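Local coordinates for protein glyoxalase 3 (Candida albicans, PDB 4LRU) that converts methylglyoxal to D-lactate in a single step that needs no glutathione, detoxifying the methylglyoxal made by the cell's own metabolism, at residues 8-13 / 113-118; 47-52 / 119-124; 53-58 / 87-92; 107-112 / 138-143. One frame throughout, in Å; residues are numbered along the deposited sequence.

Contact 1. Residues 8-13 / 113-118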
loop_
_atom_site.group_PDB
_atom_site.type_symbol
_atom_site.label_atom_id
_atom_site.label_comp_id
_atom_site.label_asym_id
_atom_site.label_seq_id
_atom_site.Cartn_x
_atom_site.Cartn_y
_atom_site.Cartn_z
ATOM N N LEU A 8 -0.579 10.628 -2.105
ATOM C CA LEU A 8 -0.546 9.697 -3.224
ATOM C C LEU A 8 -0.919 8.333 -2.690
ATOM O O LEU A 8 -0.138 7.678 -1.978
ATOM C CB LEU A 8 0.837 9.683 -3.873
ATOM C CG LEU A 8 0.935 8.994 -5.235
ATOM C CD1 LEU A 8 0.642 7.507 -5.165
ATOM C CD2 LEU A 8 0.062 9.700 -6.269
ATOM N N LEU A 9 -2.142 7.923 -2.995
ATOM C CA LEU A 9 -2.619 6.603 -2.627
ATOM C C LEU A 9 -2.399 5.671 -3.820
ATOM O O LEU A 9 -3.130 5.729 -4.808
ATOM C CB LEU A 9 -4.101 6.675 -2.225
ATOM C CG LEU A 9 -4.770 5.373 -1.782
ATOM C CD1 LEU A 9 -3.972 4.642 -0.730
ATOM C CD2 LEU A 9 -6.192 5.619 -1.276
ATOM N N ALA A 10 -1.343 4.860 -3.731
ATOM C CA ALA A 10 -0.944 3.960 -4.814
ATOM C C ALA A 10 -1.795 2.686 -4.778
ATOM O O ALA A 10 -2.079 2.136 -3.706
ATOM C CB ALA A 10 0.533 3.607 -4.681
ATOM N N LEU A 11 -2.204 2.244 -5.964
ATOM C CA LEU A 11 -2.864 0.972 -6.179
ATOM C C LEU A 11 -2.009 0.127 -7.108
ATOM O O LEU A 11 -1.393 0.667 -8.035
ATOM C CB LEU A 11 -4.220 1.194 -6.849
ATOM C CG LEU A 11 -5.400 1.553 -5.931
ATOM C CD1 LEU A 11 -5.172 2.855 -5.190
ATOM C CD2 LEU A 11 -6.690 1.619 -6.724
ATOM N N THR A 12 -2.023 -1.187 -6.919
ATOM C CA THR A 12 -1.445 -2.071 -7.923
ATOM C C THR A 12 -2.213 -2.032 -9.247
ATOM O O THR A 12 -3.438 -1.913 -9.277
ATOM C CB THR A 12 -1.368 -3.541 -7.473
ATOM O OG1 THR A 12 -0.721 -4.316 -8.494
ATOM C CG2 THR A 12 -2.749 -4.124 -7.207
ATOM N N SER A 13 -1.458 -2.173 -10.340
ATOM C CA SER A 13 -1.992 -2.254 -11.694
ATOM C C SER A 13 -2.118 -3.704 -12.201
ATOM O O SER A 13 -2.671 -3.942 -13.270
ATOM C CB SER A 13 -1.084 -1.474 -12.651
ATOM O OG SER A 13 0.183 -2.117 -12.814
ATOM N N PHE A 113 3.757 -8.016 -8.166
ATOM C CA PHE A 113 4.111 -8.081 -9.581
ATOM C C PHE A 113 4.634 -6.749 -10.108
ATOM O O PHE A 113 5.597 -6.721 -10.890
ATOM C CB PHE A 113 2.925 -8.558 -10.424
ATOM C CG PHE A 113 2.549 -9.997 -10.179
ATOM C CD1 PHE A 113 1.687 -10.337 -9.145
ATOM C CD2 PHE A 113 3.055 -11.007 -10.977
ATOM C CE1 PHE A 113 1.344 -11.651 -8.916
ATOM C CE2 PHE A 113 2.706 -12.336 -10.762
ATOM C CZ PHE A 113 1.840 -12.655 -9.733
ATOM N N ASP A 114 3.999 -5.647 -9.717
ATOM C CA ASP A 114 4.350 -4.354 -10.283
ATOM C C ASP A 114 5.112 -3.395 -9.385
ATOM O O ASP A 114 5.978 -2.664 -9.867
ATOM C CB ASP A 114 3.156 -3.682 -10.949
ATOM C CG ASP A 114 2.071 -3.271 -9.968
ATOM O OD1 ASP A 114 1.955 -3.878 -8.874
ATOM O OD2 ASP A 114 1.317 -2.354 -10.328
ATOM N N TYR A 115 4.839 -3.398 -8.085
ATOM C CA TYR A 115 5.447 -2.384 -7.221
ATOM C C TYR A 115 6.994 -2.384 -7.261
ATOM O O TYR A 115 7.587 -1.327 -7.261
ATOM C CB TYR A 115 4.967 -2.486 -5.770
ATOM C CG TYR A 115 3.665 -1.747 -5.451
ATOM C CD1 TYR A 115 2.809 -1.271 -6.451
ATOM C CD2 TYR A 115 3.279 -1.573 -4.128
ATOM C CE1 TYR A 115 1.627 -0.620 -6.126
ATOM C CE2 TYR A 115 2.109 -0.931 -3.795
ATOM C CZ TYR A 115 1.264 -0.472 -4.786
ATOM O OH TYR A 115 0.068 0.176 -4.468
ATOM N N PRO A 116 7.641 -3.567 -7.291
ATOM C CA PRO A 116 9.108 -3.535 -7.302
ATOM C C PRO A 116 9.759 -2.871 -8.506
ATOM O O PRO A 116 10.942 -2.518 -8.443
ATOM C CB PRO A 116 9.501 -5.004 -7.215
ATOM C CG PRO A 116 8.333 -5.667 -6.540
ATOM C CD PRO A 116 7.129 -4.928 -7.065
ATOM N N ASN A 117 9.015 -2.740 -9.606
ATOM C CA ASN A 117 9.540 -2.105 -10.812
ATOM C C ASN A 117 8.719 -0.900 -11.221
ATOM O O ASN A 117 8.866 -0.398 -12.348
ATOM C CB ASN A 117 9.571 -3.094 -11.968
ATOM C CG ASN A 117 10.410 -4.310 -11.664
ATOM O OD1 ASN A 117 9.954 -5.447 -11.786
ATOM N ND2 ASN A 117 11.647 -4.077 -11.280
ATOM N N ALA A 118 7.876 -0.431 -10.305
ATOM C CA ALA A 118 6.993 0.698 -10.583
ATOM C C ALA A 118 7.745 1.995 -10.352
ATOM O O ALA A 118 7.501 2.717 -9.376
ATOM C CB ALA A 118 5.741 0.623 -9.729
HETATM O O HOH W 1 0.734 0.338 -9.710
#

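Contact 2. Residues 47-52 / 119-124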
loop_
_atom_site.group_PDB
_atom_site.type_symbol
_atom_site.label_atom_id
_atom_site.label_comp_id
_atom_site.label_asym_id
_atom_site.label_seq_id
_atom_site.Cartn_x
_atom_site.Cartn_y
_atom_site.Cartn_z
ATOM N N GLN A 47 -4.991 11.647 -4.025
ATOM C CA GLN A 47 -4.873 11.268 -5.432
ATOM C C GLN A 47 -4.567 9.775 -5.531
ATOM O O GLN A 47 -3.514 9.302 -5.079
ATOM C CB GLN A 47 -3.743 12.054 -6.109
ATOM C CG GLN A 47 -3.481 11.642 -7.556
ATOM C CD GLN A 47 -4.627 12.023 -8.483
ATOM O OE1 GLN A 47 -4.890 13.202 -8.726
ATOM N NE2 GLN A 47 -5.322 11.017 -9.003
ATOM N N LEU A 48 -5.481 9.019 -6.124
ATOM C CA LEU A 48 -5.216 7.622 -6.407
ATOM C C LEU A 48 -4.358 7.525 -7.677
ATOM O O LEU A 48 -4.563 8.281 -8.643
ATOM C CB LEU A 48 -6.521 6.847 -6.594
ATOM C CG LEU A 48 -7.254 6.441 -5.310
ATOM C CD1 LEU A 48 -7.611 7.671 -4.502
ATOM C CD2 LEU A 48 -8.502 5.616 -5.618
ATOM N N ALA A 49 -3.425 6.582 -7.691
ATOM C CA ALA A 49 -2.583 6.347 -8.869
ATOM C C ALA A 49 -2.190 4.885 -8.938
ATOM O O ALA A 49 -1.993 4.231 -7.903
ATOM C CB ALA A 49 -1.334 7.204 -8.817
ATOM N N SER A 50 -2.030 4.383 -10.159
ATOM C CA SER A 50 -1.287 3.150 -10.375
ATOM C C SER A 50 -0.225 3.386 -11.442
ATOM O O SER A 50 -0.196 4.430 -12.099
ATOM C CB SER A 50 -2.216 2.015 -10.808
ATOM O OG SER A 50 -2.649 2.190 -12.145
ATOM N N GLU A 51 0.648 2.407 -11.643
ATOM C CA GLU A 51 1.760 2.613 -12.563
ATOM C C GLU A 51 1.301 2.734 -14.029
ATOM O O GLU A 51 1.986 3.340 -14.867
ATOM C CB GLU A 51 2.795 1.498 -12.384
ATOM C CG GLU A 51 4.149 1.787 -13.028
ATOM C CD GLU A 51 4.932 2.924 -12.377
ATOM O OE1 GLU A 51 4.517 3.427 -11.309
ATOM O OE2 GLU A 51 5.955 3.341 -12.953
ATOM N N THR A 52 0.119 2.210 -14.333
ATOM C CA THR A 52 -0.421 2.259 -15.682
ATOM C C THR A 52 -1.655 3.159 -15.827
ATOM O O THR A 52 -2.123 3.399 -16.943
ATOM C CB THR A 52 -0.854 0.867 -16.120
ATOM O OG1 THR A 52 -1.834 0.392 -15.183
ATOM C CG2 THR A 52 0.341 -0.068 -16.131
ATOM N N LYS A 119 8.624 2.331 -11.299
ATOM C CA LYS A 119 9.613 3.364 -11.055
ATOM C C LYS A 119 8.984 4.741 -10.870
ATOM O O LYS A 119 9.499 5.535 -10.112
ATOM C CB LYS A 119 10.674 3.362 -12.152
ATOM C CG LYS A 119 11.523 2.094 -12.089
ATOM C CD LYS A 119 12.737 2.134 -12.990
ATOM C CE LYS A 119 13.474 0.807 -12.911
ATOM N NZ LYS A 119 14.014 0.539 -11.543
ATOM N N ASP A 120 7.868 5.013 -11.538
ATOM C CA ASP A 120 7.192 6.306 -11.361
ATOM C C ASP A 120 6.569 6.452 -9.961
ATOM O O ASP A 120 6.785 7.474 -9.277
ATOM C CB ASP A 120 6.129 6.512 -12.439
ATOM C CG ASP A 120 6.729 6.696 -13.824
ATOM O OD1 ASP A 120 7.690 7.494 -13.943
ATOM O OD2 ASP A 120 6.214 6.081 -14.792
ATOM N N LEU A 121 5.804 5.453 -9.523
ATOM C CA LEU A 121 5.314 5.442 -8.138
ATOM C C LEU A 121 6.480 5.524 -7.159
ATOM O O LEU A 121 6.414 6.254 -6.156
ATOM C CB LEU A 121 4.512 4.164 -7.859
ATOM C CG LEU A 121 3.115 4.145 -8.465
ATOM C CD1 LEU A 121 2.452 2.807 -8.242
ATOM C CD2 LEU A 121 2.269 5.263 -7.863
ATOM N N GLN A 122 7.542 4.769 -7.432
ATOM C CA GLN A 122 8.703 4.779 -6.550
ATOM C C GLN A 122 9.330 6.166 -6.458
ATOM O O GLN A 122 9.796 6.575 -5.377
ATOM C CB GLN A 122 9.725 3.734 -6.992
ATOM C CG GLN A 122 9.303 2.310 -6.652
ATOM C CD GLN A 122 10.315 1.285 -7.097
ATOM O OE1 GLN A 122 10.945 1.445 -8.147
ATOM N NE2 GLN A 122 10.513 0.246 -6.298
ATOM N N LYS A 123 9.355 6.880 -7.583
ATOM C CA LYS A 123 9.903 8.229 -7.624
ATOM C C LYS A 123 9.040 9.178 -6.790
ATOM O O LYS A 123 9.557 10.048 -6.098
ATOM C CB LYS A 123 10.010 8.731 -9.072
ATOM C CG LYS A 123 10.535 10.155 -9.207
ATOM C CD LYS A 123 11.989 10.236 -8.772
ATOM C CE LYS A 123 12.599 11.604 -9.035
ATOM N NZ LYS A 123 13.940 11.756 -8.391
ATOM N N ILE A 124 7.723 8.989 -6.824
ATOM C CA ILE A 124 6.849 9.773 -5.934
ATOM C C ILE A 124 7.181 9.464 -4.465
ATOM O O ILE A 124 7.361 10.383 -3.651
ATOM C CB ILE A 124 5.351 9.568 -6.217
ATOM C CG1 ILE A 124 5.049 9.902 -7.680
ATOM C CG2 ILE A 124 4.527 10.412 -5.235
ATOM C CD1 ILE A 124 3.615 9.662 -8.110
HETATM O O HOH W 2 3.512 5.595 -14.713
#

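Contact 3. Residues 53-58 / 87-92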
loop_
_atom_site.group_PDB
_atom_site.type_symbol
_atom_site.label_atom_id
_atom_site.label_comp_id
_atom_site.label_asym_id
_atom_site.label_seq_id
_atom_site.Cartn_x
_atom_site.Cartn_y
_atom_site.Cartn_z
ATOM N N GLY A 53 -2.218 3.595 -14.699
ATOM C CA GLY A 53 -3.541 4.198 -14.702
ATOM C C GLY A 53 -4.708 3.228 -14.738
ATOM O O GLY A 53 -5.872 3.646 -14.849
ATOM N N THR A 54 -4.416 1.926 -14.717
ATOM C CA THR A 54 -5.447 0.900 -14.727
ATOM C C THR A 54 -5.310 0.047 -13.474
ATOM O O THR A 54 -4.262 0.028 -12.836
ATOM C CB THR A 54 -5.352 -0.001 -15.977
ATOM O OG1 THR A 54 -4.116 -0.739 -15.947
ATOM C CG2 THR A 54 -5.448 0.821 -17.250
ATOM N N PHE A 55 -6.387 -0.641 -13.116
ATOM C CA PHE A 55 -6.393 -1.546 -11.976
ATOM C C PHE A 55 -7.630 -2.435 -12.051
ATOM O O PHE A 55 -8.574 -2.174 -12.814
ATOM C CB PHE A 55 -6.394 -0.767 -10.654
ATOM C CG PHE A 55 -7.739 -0.231 -10.287
ATOM C CD1 PHE A 55 -8.182 0.955 -10.834
ATOM C CD2 PHE A 55 -8.562 -0.920 -9.415
ATOM C CE1 PHE A 55 -9.449 1.440 -10.540
ATOM C CE2 PHE A 55 -9.817 -0.428 -9.096
ATOM C CZ PHE A 55 -10.260 0.749 -9.667
ATOM N N GLY A 56 -7.622 -3.495 -11.247
ATOM C CA GLY A 56 -8.831 -4.259 -10.961
ATOM C C GLY A 56 -8.827 -4.735 -9.525
ATOM O O GLY A 56 -7.796 -4.690 -8.854
ATOM N N TRP A 57 -9.999 -5.118 -9.029
ATOM C CA TRP A 57 -10.112 -5.537 -7.640
ATOM C C TRP A 57 -9.625 -6.963 -7.469
ATOM O O TRP A 57 -9.841 -7.813 -8.331
ATOM C CB TRP A 57 -11.563 -5.447 -7.152
ATOM C CG TRP A 57 -12.177 -4.096 -7.252
ATOM C CD1 TRP A 57 -13.279 -3.760 -7.968
ATOM C CD2 TRP A 57 -11.738 -2.899 -6.602
ATOM N NE1 TRP A 57 -13.554 -2.419 -7.819
ATOM C CE2 TRP A 57 -12.617 -1.867 -6.991
ATOM C CE3 TRP A 57 -10.670 -2.590 -5.755
ATOM C CZ2 TRP A 57 -12.479 -0.556 -6.533
ATOM C CZ3 TRP A 57 -10.537 -1.288 -5.302
ATOM C CH2 TRP A 57 -11.441 -0.288 -5.691
ATOM N N ASP A 58 -9.020 -7.233 -6.321
ATOM C CA ASP A 58 -8.765 -8.608 -5.906
ATOM C C ASP A 58 -10.110 -9.279 -5.602
ATOM O O ASP A 58 -10.886 -8.767 -4.806
ATOM C CB ASP A 58 -7.839 -8.636 -4.691
ATOM C CG ASP A 58 -7.495 -10.048 -4.250
ATOM O OD1 ASP A 58 -8.429 -10.790 -3.898
ATOM O OD2 ASP A 58 -6.282 -10.392 -4.210
ATOM N N LYS A 87 -12.629 7.292 -10.227
ATOM C CA LYS A 87 -12.773 7.889 -11.548
ATOM C C LYS A 87 -11.618 8.835 -11.887
ATOM O O LYS A 87 -11.250 8.980 -13.050
ATOM C CB LYS A 87 -14.106 8.626 -11.651
ATOM C CG LYS A 87 -14.423 9.150 -13.041
ATOM C CD LYS A 87 -15.793 9.807 -13.085
ATOM C CE LYS A 87 -15.986 10.615 -14.361
ATOM N NZ LYS A 87 -15.445 9.922 -15.566
ATOM N N ASN A 88 -11.050 9.469 -10.865
ATOM C CA ASN A 88 -9.972 10.439 -11.040
ATOM C C ASN A 88 -8.585 9.801 -10.929
ATOM O O ASN A 88 -7.579 10.510 -10.927
ATOM C CB ASN A 88 -10.106 11.530 -9.973
ATOM C CG ASN A 88 -9.332 12.793 -10.308
ATOM O OD1 ASN A 88 -9.372 13.289 -11.440
ATOM N ND2 ASN A 88 -8.631 13.335 -9.312
ATOM N N LEU A 89 -8.530 8.477 -10.798
ATOM C CA LEU A 89 -7.262 7.763 -10.706
ATOM C C LEU A 89 -6.372 8.053 -11.916
ATOM O O LEU A 89 -6.830 8.050 -13.049
ATOM C CB LEU A 89 -7.511 6.257 -10.603
ATOM C CG LEU A 89 -6.266 5.398 -10.358
ATOM C CD1 LEU A 89 -6.577 4.198 -9.484
ATOM C CD2 LEU A 89 -5.655 4.955 -11.679
ATOM N N LYS A 90 -5.092 8.295 -11.665
ATOM C CA LYS A 90 -4.176 8.657 -12.744
ATOM C C LYS A 90 -3.039 7.665 -12.911
ATOM O O LYS A 90 -2.693 6.919 -11.991
ATOM C CB LYS A 90 -3.607 10.062 -12.537
ATOM C CG LYS A 90 -4.642 11.179 -12.582
ATOM C CD LYS A 90 -5.253 11.367 -13.957
ATOM C CE LYS A 90 -6.012 12.688 -14.071
ATOM N NZ LYS A 90 -7.203 12.740 -13.172
ATOM N N LYS A 91 -2.448 7.666 -14.098
ATOM C CA LYS A 91 -1.181 6.983 -14.315
ATOM C C LYS A 91 -0.069 7.784 -13.632
ATOM O O LYS A 91 -0.007 9.003 -13.784
ATOM C CB LYS A 91 -0.919 6.868 -15.824
ATOM C CG LYS A 91 0.270 6.000 -16.185
ATOM C CD LYS A 91 0.261 5.644 -17.663
ATOM C CE LYS A 91 0.480 6.867 -18.541
ATOM N NZ LYS A 91 0.618 6.481 -19.975
ATOM N N ALA A 92 0.793 7.113 -12.870
ATOM C CA ALA A 92 1.779 7.816 -12.031
ATOM C C ALA A 92 2.647 8.787 -12.834
ATOM O O ALA A 92 2.951 9.885 -12.371
ATOM C CB ALA A 92 2.646 6.829 -11.259
HETATM O O HOH W 3 -6.371 6.372 -15.253
#

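Contact 4. Residues 107-112 / 138-143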
loop_
_atom_site.group_PDB
_atom_site.type_symbol
_atom_site.label_atom_id
_atom_site.label_comp_id
_atom_site.label_asym_id
_atom_site.label_seq_id
_atom_site.Cartn_x
_atom_site.Cartn_y
_atom_site.Cartn_z
ATOM N N ALA A 107 -2.510 -2.361 -1.156
ATOM C CA ALA A 107 -1.990 -3.574 -1.749
ATOM C C ALA A 107 -3.070 -4.556 -2.167
ATOM O O ALA A 107 -3.988 -4.193 -2.910
ATOM C CB ALA A 107 -0.934 -4.194 -0.851
ATOM N N GLY A 108 -2.940 -5.805 -1.737
ATOM C CA GLY A 108 -3.382 -6.929 -2.528
ATOM C C GLY A 108 -2.170 -7.558 -3.168
ATOM O O GLY A 108 -1.181 -6.873 -3.406
ATOM N N HIS A 109 -2.237 -8.857 -3.439
ATOM C CA HIS A 109 -1.074 -9.588 -3.939
ATOM C C HIS A 109 -0.590 -9.054 -5.294
ATOM O O HIS A 109 0.553 -9.278 -5.675
ATOM C CB HIS A 109 -1.385 -11.077 -4.045
ATOM C CG HIS A 109 -1.312 -11.813 -2.739
ATOM N ND1 HIS A 109 -2.363 -11.853 -1.845
ATOM C CD2 HIS A 109 -0.320 -12.553 -2.184
ATOM C CE1 HIS A 109 -2.019 -12.581 -0.796
ATOM N NE2 HIS A 109 -0.788 -13.021 -0.979
ATOM N N GLY A 110 -1.441 -8.337 -6.015
ATOM C CA GLY A 110 -1.022 -7.756 -7.294
ATOM C C GLY A 110 0.251 -6.932 -7.145
ATOM O O GLY A 110 1.099 -6.893 -8.054
ATOM N N THR A 111 0.413 -6.262 -6.009
ATOM C CA THR A 111 1.585 -5.406 -5.800
ATOM C C THR A 111 2.925 -6.150 -5.940
ATOM O O THR A 111 3.945 -5.531 -6.250
ATOM C CB THR A 111 1.602 -4.745 -4.403
ATOM O OG1 THR A 111 1.588 -5.762 -3.393
ATOM C CG2 THR A 111 0.434 -3.824 -4.216
ATOM N N LEU A 112 2.929 -7.456 -5.673
ATOM C CA LEU A 112 4.127 -8.266 -5.794
ATOM C C LEU A 112 4.660 -8.233 -7.213
ATOM O O LEU A 112 5.860 -8.425 -7.432
ATOM C CB LEU A 112 3.840 -9.714 -5.398
ATOM C CG LEU A 112 3.480 -9.897 -3.919
ATOM C CD1 LEU A 112 2.902 -11.276 -3.683
ATOM C CD2 LEU A 112 4.687 -9.662 -3.016
ATOM N N VAL A 138 0.719 -0.851 3.367
ATOM C CA VAL A 138 0.103 -1.933 4.131
ATOM C C VAL A 138 0.169 -3.251 3.360
ATOM O O VAL A 138 0.133 -3.272 2.136
ATOM C CB VAL A 138 -1.343 -1.580 4.523
ATOM C CG1 VAL A 138 -2.249 -1.463 3.304
ATOM C CG2 VAL A 138 -1.905 -2.602 5.506
ATOM N N CYS A 139 0.282 -4.351 4.107
ATOM C CA CYS A 139 0.090 -5.705 3.563
ATOM C C CYS A 139 1.247 -6.094 2.633
ATOM O O CYS A 139 2.371 -6.189 3.098
ATOM C CB CYS A 139 -1.265 -5.807 2.879
ATOM S SG CYS A 139 -1.781 -7.495 2.508
ATOM N N HIS A 140 1.016 -6.274 1.328
ATOM C CA HIS A 140 2.158 -6.444 0.402
ATOM C C HIS A 140 2.686 -5.134 -0.159
ATOM O O HIS A 140 3.649 -5.113 -0.936
ATOM C CB HIS A 140 1.816 -7.401 -0.743
ATOM C CG HIS A 140 1.536 -8.791 -0.282
ATOM N ND1 HIS A 140 0.267 -9.221 0.039
ATOM C CD2 HIS A 140 2.367 -9.815 0.014
ATOM C CE1 HIS A 140 0.327 -10.464 0.478
ATOM N NE2 HIS A 140 1.591 -10.842 0.483
ATOM N N GLY A 141 2.047 -4.043 0.238
ATOM C CA GLY A 141 2.454 -2.705 -0.181
ATOM C C GLY A 141 3.933 -2.402 -0.042
ATOM O O GLY A 141 4.484 -1.645 -0.850
ATOM N N PRO A 142 4.586 -2.910 1.017
ATOM C CA PRO A 142 6.017 -2.650 1.168
ATOM C C PRO A 142 6.904 -3.213 0.059
ATOM O O PRO A 142 8.103 -2.926 0.019
ATOM C CB PRO A 142 6.343 -3.267 2.530
ATOM C CG PRO A 142 5.066 -3.109 3.283
ATOM C CD PRO A 142 4.009 -3.439 2.268
ATOM N N ALA A 143 6.318 -3.979 -0.853
ATOM C CA ALA A 143 7.013 -4.330 -2.093
ATOM C C ALA A 143 7.466 -3.084 -2.851
ATOM O O ALA A 143 8.402 -3.160 -3.639
ATOM C CB ALA A 143 6.139 -5.207 -2.976
#

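Contact 1. Residues 8-13 / 113-118
A chi1 of 67° tucks the carboxylate of Asp114 between its own backbone N and carbonyl carbon, within reach of Thr12 and Ser13, while Thr12 swings OG1 to the side away from its N (chi1 -177°) to meet it. Thr12 OG1 donates to Asp114 OD1 over 2.7 Å, arriving from above the carboxylate plane. Ser13 grips the other oxygen twice: its backbone N lies 2.8 Å from Asp114 OD2 in a nearly straight bond, and its OG 2.7 Å from the same OD2, both on one face of the plane. A water adds a further donor to OD2 and also donates to Leu11 O, so this short acid is held by several donors that probably favour its ionised form. The loop so fastened leaves the carboxyl end of strand 6-10, a central strand of the DJ-1/PfpI sheet, and the acid sits at the short helix 111-114. Deeper in, the Tyr115 ring reaches the strand end, with Leu11 O and the water at its edge. Ala10, small enough for the ring to come close, sets CB 4.1 Å from Tyr115 CZ. The Tyr115 hydroxyl has a weak hydrogen bond to Ser106 O.

Contact 2. Residues 47-52 / 119-124
Two carboxylates, those of Glu51 and Asp120, lie with their planes only 22° apart, and the edge of the Glu51 group meets the start of helix 119-130. Each Glu51 oxygen uses its syn lone pair: OE2 accepts from Asp120 N at 2.9 Å, and OE1 from Leu121 N at 3.0 Å. Two successive amides, not yet used by the helix's own ladder, thus find a partner in one flat, two-pronged acid, and the positive end of the helix dipole should favour its negative charge. Glutamate suits the place because its chain is long enough to fold back from the loop; with CG opposite the backbone N and a bend at chi2 (67°), it brings CD against the helix. The cost is a second acid nearby, since Asp120 OD2 stands 3.3 Å from Glu51 OE2. A water probably eases this, donating both to Asp120 OD2 and to Glu51 O.

Helix 119-130 belongs to a beta-alpha-beta crossover between parallel strands 102-105 and 134-138, and here it packs over the end of strand 45-50 in the same sheet. Leu121 makes that apolar join: its CD2 reaches Ala49 CB at 4.2 Å, while CD1 rests against the backbone carbon of Ser50. The same leucine also touches Leu8 and Ala10 of strand 6-10, a branched side chain spanning two neighbouring strands. Its CG passes 3.3 Å from Glu51 OE1, and the two side chains slide past each other in opposite directions.

Contact 3. Residues 53-58 / 87-92
Gly53 and Lys91 pass so closely that their backbones touch: Gly53 N lies 3.6 Å from Lys91 CA, at the point where the loop after strand 45-50 runs beside the edge strand 90-91. Glycine fits here for two reasons. Its backbone angles (phi 80°, psi 2°) would press a CB against the preceding carbonyl, and such a CB would also crowd Lys91 CB. Leu89 packs beside it with its two branches. CD2 sits against the peptide of Gly53, 3.4 Å from its O, while CD1 leans on the Phe55 ring, 3.9 Å from CD1 of that residue and neither squarely over a face nor at an edge. With chi1 at -174°, Leu89 CG lies opposite its backbone N and the branch point faces the loop, within reach of both partners. Phe55 in turn directs CE2 onto a face of the Trp57 indole, and it also touches Leu86 of helix 81-87, so Leu89 joins an apolar cluster between loop and helix.

The outer side is looser. Against Gly53 it is the base of Lys91 that packs, CB lying 3.7 Å from Gly53 N, and the end of its chain then leads away toward solvent, where it adopts more than one conformation. Here a water takes the place of direct polar contact, donating to Gly53 O and to Leu89 O, each at 2.8 Å.

Strand 90-91 has its backbone bonds with strand 45-50, through Lys90 and Ala92; between 53-58 and 87-92 themselves, close fit, apolar packing and one shared water do the joining.

Contact 4. Residues 107-112 / 138-143
His140 gives up more surface to this contact than any other residue, its imidazole meeting both His109 and Leu112. Its CE1 stands over one face of the His109 ring, 3.1 Å from His109 NE2, with the ring planes inclined at 42°. Leu112 supplies an apolar wall, CD2 meeting His140 CD2 at 3.8 Å. At the base of the side chain, Thr111 OG1 lies 3.1 Å from His140 CB; that hydroxyl is fixed by donating to Gly108 O, which also accepts from Thr111 N. Having its CG opposite the carbonyl carbon (chi1 -64°), His140 points toward the 107-112 loop, and its NE2 bonds to Glu171 OE2 while His109 NE2 bonds to Glu171 OE1, a shared acid that probably helps to orient both rings.

Ala107, next in buried surface, fills the hollow of the type II' turn from Val138 to Gly141. Its CB comes 3.2 Å from Gly141 N and also touches Val138 O, the two ends of the turn's own hydrogen bond, so the small methyl suits this close fit. It lies 4.1 Å from Cys139 CB as well. Cys139 holds a positive phi of 71°, and its SG is 3.6 Å from His140 ND1. This sharp strand-to-helical-turn bend is the nucleophile elbow of the DJ-1/PfpI family, and Cys139, His140 and Glu171 are the probable catalytic triad of the glyoxalase.

Overall arrangement
The first segments of contacts 1 and 2 lie on or just past neighbouring strands 6-10 and 45-50; contact 3 adds outermost strand 90-91 of the same parallel part of the sheet. Contacts 1 and 2 have centres about 6 Å apart, and contact 3 lies about 10 Å from each, centre to centre. Segments 107-112, 113-118 and 119-124 run consecutively, so contacts 4, 1 and 2 are fed by one continuous piece of chain. Contact 4 closes on 138-143 after strand 134-138, its centre about 8 Å from that of contact 1 and 15 Å from that of contact 3. The active-site turn is thus tied through contact 1 to the strand ends, with contacts 2 and 3 progressively farther toward the sheet edge.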